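Local coordinates for lipoxygenase (Cyanothece sp., PDB 5EK8), which probably oxygenates polyunsaturated fatty acids as a 9R-lipoxygenase, inserting molecular oxygen at a non-heme iron centre, at residues Phe352-Lys362 and Phe424-Tyr435. Residues are numbered along the deposited sequence; the frame is centred on the assembly and turned at random.
Sequences FDGEAIEHYAK and FLQMCTEVVATY. With FE2 (Fe (II) ion), chain B.
Two sulfurs meet two aromatic rings between these helices: Met427 SD lies 4.6 Å from the centroid of the Phe352 ring, an oblique Met-aromatic contact, while Cys428 SG meets the Tyr360 ring in its plane, at the edge, nearest CD2 at 3.6 Å. The setting is the helical catalytic domain of the lipoxygenase fold, where the iron-bearing helix 337-377, widened by a pi-type turn at 354-362, meets helix 421-432, the axes of 352-362 and 424-432 crossing at -48°. Met427 is a knob in the hole formed by Phe352, Asp353, Ala356 and Ile357; the bend at its chi3 (68°) brings CE to 3.7 Å from Ile357 CG1. With CG anti to the backbone N (chi1 171°), Phe424 extends its ring between Phe352 and Tyr360, and CE1 reaches Ala356 CB at 3.5 Å. Replacing Phe424 with an alanine would remove the ring touching Ala356 CB and Tyr360 CD2, and is likely to leave a gap and a less restrained Tyr360 ring. The other face of segment 352-362 carries His359, whose NE2 binds the iron together with His364, His570 and the terminal carboxylate of Ile668; Glu355 OE2 accepts from His359 ND1 in the imidazole plane, consistent with fixing the ring's rotation. Further along, Val431 CG2 packs 3.7 Å from Ala361 CB. Val431 O sits over the centre of the Tyr435 ring, and Tyr435 OH ends 3.4 Å from Ile357 CG2.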
loop_
_atom_site.group_PDB
_atom_site.type_symbol
_atom_site.label_atom_id
_atom_site.label_comp_id
_atom_site.label_asym_id
_atom_site.label_seq_id
_atom_site.Cartn_x
_atom_site.Cartn_y
_atom_site.Cartn_z
ATOM N N PHE A 352 -6.068 13.834 8.515
ATOM C CA PHE A 352 -6.176 12.586 9.259
ATOM C C PHE A 352 -7.032 11.573 8.497
ATOM O O PHE A 352 -6.653 10.401 8.375
ATOM C CB PHE A 352 -6.750 12.812 10.656
ATOM C CG PHE A 352 -6.996 11.535 11.412
ATOM C CD1 PHE A 352 -5.934 10.730 11.795
ATOM C CD2 PHE A 352 -8.286 11.132 11.722
ATOM C CE1 PHE A 352 -6.151 9.551 12.482
ATOM C CE2 PHE A 352 -8.511 9.953 12.410
ATOM C CZ PHE A 352 -7.439 9.161 12.792
ATOM N N ASP A 353 -8.173 12.020 7.978
ATOM C CA ASP A 353 -9.018 11.149 7.170
ATOM C C ASP A 353 -8.252 10.646 5.955
ATOM O O ASP A 353 -8.345 9.475 5.583
ATOM C CB ASP A 353 -10.282 11.877 6.716
ATOM C CG ASP A 353 -11.132 11.038 5.785
ATOM O OD1 ASP A 353 -11.081 11.253 4.559
ATOM O OD2 ASP A 353 -11.844 10.148 6.279
ATOM N N GLY A 354 -7.492 11.551 5.344
ATOM C CA GLY A 354 -6.702 11.230 4.174
ATOM C C GLY A 354 -5.665 10.164 4.449
ATOM O O GLY A 354 -5.451 9.279 3.629
ATOM N N GLU A 355 -5.017 10.238 5.606
ATOM C CA GLU A 355 -4.009 9.245 5.950
ATOM C C GLU A 355 -4.628 7.903 6.315
ATOM O O GLU A 355 -4.156 6.864 5.862
ATOM C CB GLU A 355 -3.123 9.734 7.099
ATOM C CG GLU A 355 -2.134 10.819 6.707
ATOM C CD GLU A 355 -0.985 10.307 5.847
ATOM O OE1 GLU A 355 0.116 10.894 5.932
ATOM O OE2 GLU A 355 -1.175 9.329 5.087
ATOM N N ALA A 356 -5.670 7.930 7.141
ATOM C CA ALA A 356 -6.377 6.707 7.531
ATOM C C ALA A 356 -7.025 6.011 6.336
ATOM O O ALA A 356 -6.642 4.900 5.975
ATOM C CB ALA A 356 -7.432 7.017 8.580
ATOM N N ILE A 357 -8.001 6.675 5.726
ATOM C CA ILE A 357 -8.790 6.066 4.661
ATOM C C ILE A 357 -8.109 6.080 3.285
ATOM O O ILE A 357 -7.839 5.021 2.712
ATOM C CB ILE A 357 -10.153 6.760 4.498
ATOM C CG1 ILE A 357 -10.846 6.948 5.847
ATOM C CG2 ILE A 357 -11.006 5.979 3.536
ATOM C CD1 ILE A 357 -11.233 5.665 6.521
ATOM N N GLU A 358 -7.865 7.277 2.752
ATOM C CA GLU A 358 -7.357 7.436 1.387
ATOM C C GLU A 358 -5.990 6.793 1.182
ATOM O O GLU A 358 -5.713 6.194 0.141
ATOM C CB GLU A 358 -7.280 8.918 1.024
ATOM C CG GLU A 358 -8.590 9.652 1.197
ATOM C CD GLU A 358 -9.728 8.942 0.504
ATOM O OE1 GLU A 358 -10.740 8.633 1.176
ATOM O OE2 GLU A 358 -9.603 8.691 -0.715
ATOM N N HIS A 359 -5.140 6.916 2.188
ATOM C CA HIS A 359 -3.806 6.361 2.117
ATOM C C HIS A 359 -3.720 4.932 2.639
ATOM O O HIS A 359 -3.739 3.974 1.865
ATOM C CB HIS A 359 -2.845 7.237 2.900
ATOM C CG HIS A 359 -1.416 7.027 2.531
ATOM N ND1 HIS A 359 -0.376 7.556 3.260
ATOM C CD2 HIS A 359 -0.856 6.347 1.503
ATOM C CE1 HIS A 359 0.770 7.212 2.694
ATOM N NE2 HIS A 359 0.502 6.482 1.629
ATOM N N TYR A 360 -3.606 4.803 3.957
ATOM C CA TYR A 360 -3.342 3.509 4.577
ATOM C C TYR A 360 -4.401 2.461 4.253
ATOM O O TYR A 360 -4.074 1.333 3.889
ATOM C CB TYR A 360 -3.221 3.657 6.091
ATOM C CG TYR A 360 -3.012 2.339 6.799
ATOM C CD1 TYR A 360 -1.805 1.654 6.696
ATOM C CD2 TYR A 360 -4.021 1.778 7.570
ATOM C CE1 TYR A 360 -1.617 0.442 7.342
ATOM C CE2 TYR A 360 -3.843 0.577 8.215
ATOM C CZ TYR A 360 -2.644 -0.087 8.102
ATOM O OH TYR A 360 -2.482 -1.285 8.756
ATOM N N ALA A 361 -5.667 2.834 4.367
ATOM C CA ALA A 361 -6.740 1.877 4.133
ATOM C C ALA A 361 -6.916 1.551 2.653
ATOM O O ALA A 361 -6.840 0.386 2.257
ATOM C CB ALA A 361 -8.037 2.396 4.707
ATOM N N LYS A 362 -7.157 2.580 1.844
ATOM C CA LYS A 362 -7.521 2.382 0.440
ATOM C C LYS A 362 -6.364 1.906 -0.428
ATOM O O LYS A 362 -6.566 1.147 -1.375
ATOM C CB LYS A 362 -8.098 3.670 -0.152
ATOM C CG LYS A 362 -8.635 3.493 -1.570
ATOM C CD LYS A 362 -9.209 4.787 -2.138
ATOM C CE LYS A 362 -10.366 5.303 -1.299
ATOM N NZ LYS A 362 -11.034 6.470 -1.929
ATOM N N PHE A 424 -9.019 4.515 14.968
ATOM C CA PHE A 424 -8.323 4.496 13.688
ATOM C C PHE A 424 -8.539 3.167 12.955
ATOM O O PHE A 424 -8.885 3.122 11.753
ATOM C CB PHE A 424 -6.826 4.747 13.907
ATOM C CG PHE A 424 -5.998 4.531 12.680
ATOM C CD1 PHE A 424 -5.851 5.540 11.745
ATOM C CD2 PHE A 424 -5.390 3.307 12.446
ATOM C CE1 PHE A 424 -5.107 5.337 10.608
ATOM C CE2 PHE A 424 -4.652 3.099 11.314
ATOM C CZ PHE A 424 -4.504 4.113 10.391
ATOM N N LEU A 425 -8.325 2.085 13.698
ATOM C CA LEU A 425 -8.564 0.743 13.191
ATOM C C LEU A 425 -9.985 0.620 12.670
ATOM O O LEU A 425 -10.212 0.089 11.588
ATOM C CB LEU A 425 -8.319 -0.303 14.274
ATOM C CG LEU A 425 -8.428 -1.743 13.776
ATOM C CD1 LEU A 425 -7.350 -2.013 12.731
ATOM C CD2 LEU A 425 -8.343 -2.726 14.948
ATOM N N GLN A 426 -10.937 1.134 13.439
ATOM C CA GLN A 426 -12.335 1.035 13.054
ATOM C C GLN A 426 -12.603 1.761 11.740
ATOM O O GLN A 426 -13.381 1.276 10.919
ATOM C CB GLN A 426 -13.241 1.583 14.146
ATOM C CG GLN A 426 -14.714 1.485 13.819
ATOM C CD GLN A 426 -15.561 2.086 14.908
ATOM O OE1 GLN A 426 -15.328 1.841 16.092
ATOM N NE2 GLN A 426 -16.540 2.898 14.521
ATOM N N MET A 427 -11.956 2.910 11.536
ATOM C CA MET A 427 -12.063 3.597 10.248
ATOM C C MET A 427 -11.619 2.650 9.145
ATOM O O MET A 427 -12.313 2.465 8.119
ATOM C CB MET A 427 -11.213 4.870 10.211
ATOM C CG MET A 427 -11.661 5.976 11.152
ATOM S SD MET A 427 -10.609 7.442 11.028
ATOM C CE MET A 427 -11.009 8.010 9.377
ATOM N N CYS A 428 -10.468 2.027 9.383
ATOM C CA CYS A 428 -9.874 1.161 8.371
ATOM C C CYS A 428 -10.749 -0.033 8.012
ATOM O O CYS A 428 -11.059 -0.249 6.837
ATOM C CB CYS A 428 -8.506 0.680 8.839
ATOM S SG CYS A 428 -7.299 2.010 8.947
ATOM N N THR A 429 -11.142 -0.803 9.024
ATOM C CA THR A 429 -11.993 -1.974 8.828
ATOM C C THR A 429 -13.315 -1.587 8.173
ATOM O O THR A 429 -13.783 -2.273 7.252
ATOM C CB THR A 429 -12.283 -2.712 10.159
ATOM O OG1 THR A 429 -12.877 -1.811 11.104
ATOM C CG2 THR A 429 -11.004 -3.290 10.745
ATOM N N GLU A 430 -13.903 -0.487 8.645
ATOM C CA GLU A 430 -15.121 0.050 8.041
ATOM C C GLU A 430 -14.991 0.197 6.530
ATOM O O GLU A 430 -15.768 -0.400 5.780
ATOM C CB GLU A 430 -15.495 1.403 8.652
ATOM C CG GLU A 430 -16.394 1.308 9.872
ATOM C CD GLU A 430 -16.591 2.647 10.561
ATOM O OE1 GLU A 430 -16.209 3.682 9.975
ATOM O OE2 GLU A 430 -17.124 2.669 11.692
ATOM N N VAL A 431 -14.015 0.975 6.063
ATOM C CA VAL A 431 -13.976 1.218 4.617
ATOM C C VAL A 431 -13.466 0.016 3.804
ATOM O O VAL A 431 -13.920 -0.204 2.679
ATOM C CB VAL A 431 -13.135 2.457 4.266
ATOM C CG1 VAL A 431 -13.858 3.710 4.719
ATOM C CG2 VAL A 431 -11.745 2.369 4.884
ATOM N N VAL A 432 -12.547 -0.772 4.364
ATOM C CA VAL A 432 -11.982 -1.892 3.608
ATOM C C VAL A 432 -13.037 -2.992 3.459
ATOM O O VAL A 432 -13.018 -3.761 2.497
ATOM C CB VAL A 432 -10.686 -2.449 4.268
ATOM C CG1 VAL A 432 -10.217 -3.723 3.576
ATOM C CG2 VAL A 432 -9.574 -1.402 4.224
ATOM N N ALA A 433 -13.991 -3.035 4.386
ATOM C CA ALA A 433 -15.087 -3.995 4.276
ATOM C C ALA A 433 -16.029 -3.696 3.102
ATOM O O ALA A 433 -16.977 -4.443 2.868
ATOM C CB ALA A 433 -15.875 -4.043 5.573
ATOM N N THR A 434 -15.764 -2.621 2.359
ATOM C CA THR A 434 -16.623 -2.237 1.239
ATOM C C THR A 434 -15.888 -2.118 -0.098
ATOM O O THR A 434 -16.515 -1.885 -1.134
ATOM C CB THR A 434 -17.316 -0.887 1.503
ATOM O OG1 THR A 434 -16.380 0.180 1.292
ATOM C CG2 THR A 434 -17.846 -0.820 2.922
ATOM N N TYR A 435 -14.566 -2.268 -0.083
ATOM C CA TYR A 435 -13.767 -2.051 -1.290
ATOM C C TYR A 435 -13.735 -3.272 -2.194
ATOM O O TYR A 435 -13.240 -4.327 -1.805
ATOM C CB TYR A 435 -12.335 -1.650 -0.924
ATOM C CG TYR A 435 -12.207 -0.265 -0.327
ATOM C CD1 TYR A 435 -13.102 0.741 -0.660
ATOM C CD2 TYR A 435 -11.183 0.036 0.569
ATOM C CE1 TYR A 435 -12.985 2.013 -0.115
ATOM C CE2 TYR A 435 -11.053 1.310 1.120
ATOM C CZ TYR A 435 -11.962 2.290 0.774
ATOM O OH TYR A 435 -11.859 3.550 1.311
HETATM FE FE FE2 B . 2.378 4.925 1.326
#